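Local structure of envelopment polyprotein (Bovine Schmallenberg virus BH80/Germany/2011, 7A56) at residues C387-N392 with K398-D403; T421-V424 with A429-Y432. The protein probably drives fusion of the viral envelope with a host-cell membrane during entry, as a class II fusion glycoprotein captured here in its postfusion form. One frame throughout, in Å; residues are numbered along the deposited sequence.

In the fold
Both contacts belong to one small antiparallel sheet near the C-terminal end of the chain, whose strands run in the order 399-402, 385-391, 422-426, 429-433. Interaction 1 joins the first two and interaction 2 the last two, so each takes in one outermost strand of the sheet, and their centres lie about 12 Å apart. Along the chain interaction 1 is complete, at Asp403, before the first residue of interaction 2, Thr421. The seam between them is the pairing of 385-391 with 422-426, where Ser391 and Asn392 bond to the backbone of Ser423. A second sheet, with strands 356-365, 373-381 and 408-414, packs against this one, consistent with the beta-sandwich third domain of class II fusion proteins.

Interaction 1 (C387-N392 with K398-D403). With PO4 (phosphate ion), chain J.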
loop_
_atom_site.group_PDB
_atom_site.type_symbol
_atom_site.label_atom_id
_atom_site.label_comp_id
_atom_site.label_asym_id
_atom_site.label_seq_id
_atom_site.Cartn_x
_atom_site.Cartn_y
_atom_site.Cartn_z
ATOM N N CYS A 387 -21.826 1.191 11.419
ATOM C CA CYS A 387 -21.772 0.359 12.609
ATOM C C CYS A 387 -20.458 -0.382 12.716
ATOM O O CYS A 387 -19.917 -0.845 11.722
ATOM C CB CYS A 387 -22.871 -0.698 12.597
ATOM S SG CYS A 387 -24.478 -0.007 12.767
ATOM N N SER A 388 -20.013 -0.595 13.940
ATOM C CA SER A 388 -18.961 -1.583 14.157
ATOM C C SER A 388 -19.461 -3.005 13.846
ATOM O O SER A 388 -20.539 -3.410 14.294
ATOM C CB SER A 388 -18.507 -1.500 15.610
ATOM O OG SER A 388 -17.250 -2.096 15.744
ATOM N N ILE A 389 -18.690 -3.785 13.093
ATOM C CA ILE A 389 -19.051 -5.187 12.881
ATOM C C ILE A 389 -18.000 -6.041 13.583
ATOM O O ILE A 389 -16.791 -5.777 13.469
ATOM C CB ILE A 389 -19.244 -5.507 11.377
ATOM C CG1 ILE A 389 -19.643 -6.982 11.182
ATOM C CG2 ILE A 389 -18.061 -5.062 10.490
ATOM C CD1 ILE A 389 -20.195 -7.289 9.768
ATOM N N LYS A 390 -18.459 -7.017 14.375
ATOM C CA LYS A 390 -17.566 -7.940 15.078
ATOM C C LYS A 390 -18.000 -9.397 14.877
ATOM O O LYS A 390 -19.138 -9.675 14.510
ATOM C CB LYS A 390 -17.503 -7.586 16.573
ATOM C CG LYS A 390 -16.894 -6.162 16.776
ATOM C CD LYS A 390 -16.507 -5.865 18.184
ATOM C CE LYS A 390 -16.032 -4.410 18.277
ATOM N NZ LYS A 390 -14.992 -4.036 17.275
ATOM N N SER A 391 -17.088 -10.333 15.143
ATOM C CA SER A 391 -17.390 -11.755 15.033
ATOM C C SER A 391 -16.420 -12.537 15.908
ATOM O O SER A 391 -15.359 -12.032 16.300
ATOM C CB SER A 391 -17.315 -12.248 13.569
ATOM O OG SER A 391 -17.422 -13.675 13.425
ATOM N N ASN A 392 -16.814 -13.774 16.236
ATOM C CA ASN A 392 -15.842 -14.704 16.798
ATOM C C ASN A 392 -14.827 -15.128 15.743
ATOM O O ASN A 392 -13.701 -15.493 16.082
ATOM C CB ASN A 392 -16.533 -15.924 17.417
ATOM C CG ASN A 392 -17.409 -16.678 16.427
ATOM O OD1 ASN A 392 -18.086 -16.083 15.594
ATOM N ND2 ASN A 392 -17.387 -17.989 16.509
ATOM N N LYS A 398 -14.048 -3.689 9.329
ATOM C CA LYS A 398 -14.277 -3.346 10.741
ATOM C C LYS A 398 -15.549 -2.540 10.960
ATOM O O LYS A 398 -16.126 -2.608 12.041
ATOM C CB LYS A 398 -13.081 -2.552 11.319
ATOM C CG LYS A 398 -11.730 -3.255 11.232
ATOM C CD LYS A 398 -11.769 -4.567 12.049
ATOM C CE LYS A 398 -12.068 -4.348 13.554
ATOM N NZ LYS A 398 -12.034 -5.670 14.325
ATOM N N ILE A 399 -16.045 -1.863 9.935
ATOM C CA ILE A 399 -17.276 -1.088 10.068
ATOM C C ILE A 399 -18.071 -1.339 8.804
ATOM O O ILE A 399 -17.505 -1.610 7.734
ATOM C CB ILE A 399 -16.990 0.423 10.270
ATOM C CG1 ILE A 399 -16.349 0.983 9.034
ATOM C CG2 ILE A 399 -16.019 0.658 11.405
ATOM C CD1 ILE A 399 -16.430 2.493 8.980
ATOM N N ILE A 400 -19.392 -1.292 8.938
ATOM C CA ILE A 400 -20.298 -1.545 7.826
ATOM C C ILE A 400 -21.342 -0.429 7.771
ATOM O O ILE A 400 -21.908 -0.032 8.799
ATOM C CB ILE A 400 -20.963 -2.938 7.947
ATOM C CG1 ILE A 400 -21.637 -3.367 6.621
ATOM C CG2 ILE A 400 -21.900 -2.969 9.177
ATOM C CD1 ILE A 400 -22.144 -4.833 6.639
ATOM N N ALA A 401 -21.607 0.082 6.565
ATOM C CA ALA A 401 -22.649 1.095 6.432
ATOM C C ALA A 401 -24.006 0.409 6.411
ATOM O O ALA A 401 -24.188 -0.587 5.727
ATOM C CB ALA A 401 -22.467 1.902 5.151
ATOM N N VAL A 402 -24.959 0.950 7.162
ATOM C CA VAL A 402 -26.314 0.411 7.205
ATOM C C VAL A 402 -27.261 1.422 6.574
ATOM O O VAL A 402 -27.036 2.649 6.616
ATOM C CB VAL A 402 -26.776 0.034 8.639
ATOM C CG1 VAL A 402 -25.802 -1.026 9.244
ATOM C CG2 VAL A 402 -26.893 1.252 9.566
ATOM N N ASP A 403 -28.332 0.899 6.015
ATOM C CA ASP A 403 -29.174 1.656 5.108
ATOM C C ASP A 403 -30.585 1.100 5.227
ATOM O O ASP A 403 -30.788 -0.097 5.028
ATOM C CB ASP A 403 -28.597 1.531 3.687
ATOM C CG ASP A 403 -29.458 2.183 2.593
ATOM O OD1 ASP A 403 -30.333 3.009 2.878
ATOM O OD2 ASP A 403 -29.231 1.857 1.407
HETATM P P PO4 J . -12.128 -6.271 17.924
HETATM O O1 PO4 J . -10.721 -6.784 18.074
HETATM O O2 PO4 J . -13.059 -7.444 17.653
HETATM O O3 PO4 J . -12.251 -5.266 16.801
HETATM O O4 PO4 J . -12.531 -5.559 19.192
HETATM O O HOH W 1 -14.248 -7.077 13.228
#
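Cys387 and Ile400 form an antiparallel hydrogen-bonded pair: Cys387 N donates a hydrogen bond to Ile400 O, and Ile400 N donates one to Cys387 O, each 2.9 Å long. Ser388 and Ile399 follow as a non-hydrogen-bonded pair, where the CA of Ile399 lies 3.1 Å from Cys387 O, a CA-H...O contact. Ile389 N then reaches Lys398 O almost straight (173° at the hydrogen), although the donor stands well above the carbonyl plane. The strands diverge from strict antiparallel, their directions 128° apart, and the ladder is short.

On the face carrying Cys387 and Ile400, the contact is apolar. Cys387 SG, disulfide-bonded to Cys427 of the turn after strand 422-426, lies 3.9 Å from Val402 CG1, while Ile400 CG2 touches both Cys387 CB and Ile389 CB. Strand 408-414 covers this face through Ile411 and Tyr409.

At the other end two lysines converge on a phosphate ion, probably from the crystallisation liquor. Lys398, bent at chi2 and chi3, brings its NZ to 2.5 Å from phosphate O3, a distance so short that its exact value is doubtful; Lys390 runs extended and bends at its last torsion to put NZ 3.0 Å from the same oxygen. A water bridges Lys398 NZ to Ile389 O, and Gln197 of the second subunit bonds both Lys398 and the phosphate. The shared oxygen draws both ammonium groups to one anion, which probably balances part of their charge. The direct bond from Lys398 to Gln197 links two subunits of the trimer without relying on that ion.

Interaction 2 (T421-V424 with A429-Y432); sequences TVSV and ASAY
Val424 and Ala431 bond to each other twice, Val424 N to Ala431 O and Ala431 N to Val424 O, both at 2.9 Å. The two donors lie nearly in line with the C=O bonds they approach, at C=O...N angles of 172° and 167°. Next along the ladder, Ser423 and Tyr432 form a non-hydrogen-bonded pair with their CA atoms 4.3 Å apart. Here weaker CA-H...O contacts fill in, the tightest from Tyr432 CA to Val422 O at 3.1 Å.

The side chains of Ser423, Ser430 and Tyr432 share one face. The hydroxyls of Ser423 and Ser430 stand 4.2 Å apart, OG to OG, and one water spans them, at 3.1 Å from Ser423 OG and 3.0 Å from Ser430 OG. Beyond the pair, Thr421 presents its methyl to the tyrosine: CG2 comes within 3.5 Å of Tyr432 CD2 and also touches CB, approaching the ring obliquely. With chi1 at 67°, the ring carbon CG lies between the Tyr432 backbone N and carbonyl carbon, which brings CB and CD2 beside that methyl while the phenol end leads off from the ladder.

These strands are the two arms of a beta hairpin, 422-426 and 429-433, running close to antiparallel. The hairpin forms one margin of its sheet, with 429-433 as the outermost strand within the chain.

Val424 and Ala431 occupy the reverse face, which strand 356-365 of the neighbouring sheet covers through Ile361 and Ile358. Val422 packs there on Cys363, beside Cys415 and Pro435. Along the other edge of strand 422-426, away from 429-433, Asn392 hydrogen-bonds Thr421 O and Ser423 N, while Ser391 OG hydrogen-bonds Ser423 O.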
loop_
_atom_site.group_PDB
_atom_site.type_symbol
_atom_site.label_atom_id
_atom_site.label_comp_id
_atom_site.label_asym_id
_atom_site.label_seq_id
_atom_site.Cartn_x
_atom_site.Cartn_y
_atom_site.Cartn_z
ATOM N N THR A 421 -20.231 -22.548 15.691
ATOM C CA THR A 421 -21.241 -21.507 15.581
ATOM C C THR A 421 -20.532 -20.231 15.166
ATOM O O THR A 421 -19.510 -19.867 15.757
ATOM C CB THR A 421 -21.990 -21.284 16.901
ATOM O OG1 THR A 421 -22.499 -22.528 17.398
ATOM C CG2 THR A 421 -23.144 -20.320 16.695
ATOM N N VAL A 422 -21.063 -19.563 14.155
ATOM C CA VAL A 422 -20.589 -18.244 13.775
ATOM C C VAL A 422 -21.459 -17.219 14.483
ATOM O O VAL A 422 -22.689 -17.268 14.379
ATOM C CB VAL A 422 -20.643 -18.045 12.254
ATOM C CG1 VAL A 422 -20.345 -16.608 11.932
ATOM C CG2 VAL A 422 -19.681 -18.990 11.545
ATOM N N SER A 423 -20.818 -16.324 15.228
ATOM C CA SER A 423 -21.458 -15.172 15.867
ATOM C C SER A 423 -21.048 -13.887 15.162
ATOM O O SER A 423 -19.892 -13.747 14.755
ATOM C CB SER A 423 -21.063 -15.077 17.340
ATOM O OG SER A 423 -21.963 -14.216 18.014
ATOM N N VAL A 424 -21.990 -12.947 15.028
ATOM C CA VAL A 424 -21.725 -11.670 14.383
ATOM C C VAL A 424 -22.538 -10.603 15.107
ATOM O O VAL A 424 -23.709 -10.814 15.447
ATOM C CB VAL A 424 -22.077 -11.663 12.877
ATOM C CG1 VAL A 424 -21.939 -10.242 12.318
ATOM C CG2 VAL A 424 -21.202 -12.668 12.069
ATOM N N ALA A 429 -26.510 -5.065 17.741
ATOM C CA ALA A 429 -27.275 -6.271 17.435
ATOM C C ALA A 429 -26.348 -7.476 17.327
ATOM O O ALA A 429 -25.210 -7.365 16.882
ATOM C CB ALA A 429 -28.061 -6.104 16.131
ATOM N N SER A 430 -26.850 -8.635 17.747
ATOM C CA SER A 430 -26.095 -9.881 17.686
ATOM C C SER A 430 -26.923 -10.977 17.032
ATOM O O SER A 430 -28.155 -10.997 17.144
ATOM C CB SER A 430 -25.706 -10.350 19.072
ATOM O OG SER A 430 -24.476 -11.014 18.998
ATOM N N ALA A 431 -26.235 -11.924 16.392
ATOM C CA ALA A 431 -26.904 -13.111 15.868
ATOM C C ALA A 431 -25.866 -14.202 15.691
ATOM O O ALA A 431 -24.668 -13.923 15.567
ATOM C CB ALA A 431 -27.623 -12.835 14.547
ATOM N N TYR A 432 -26.341 -15.452 15.691
ATOM C CA TYR A 432 -25.461 -16.594 15.496
ATOM C C TYR A 432 -26.146 -17.641 14.626
ATOM O O TYR A 432 -27.378 -17.713 14.557
ATOM C CB TYR A 432 -25.004 -17.183 16.844
ATOM C CG TYR A 432 -26.086 -17.828 17.673
ATOM C CD1 TYR A 432 -26.847 -17.084 18.577
ATOM C CD2 TYR A 432 -26.334 -19.203 17.576
ATOM C CE1 TYR A 432 -27.847 -17.707 19.360
ATOM C CE2 TYR A 432 -27.322 -19.824 18.339
ATOM C CZ TYR A 432 -28.073 -19.073 19.229
ATOM O OH TYR A 432 -29.054 -19.703 19.980
HETATM O O HOH W 2 -21.515 -11.497 19.499
#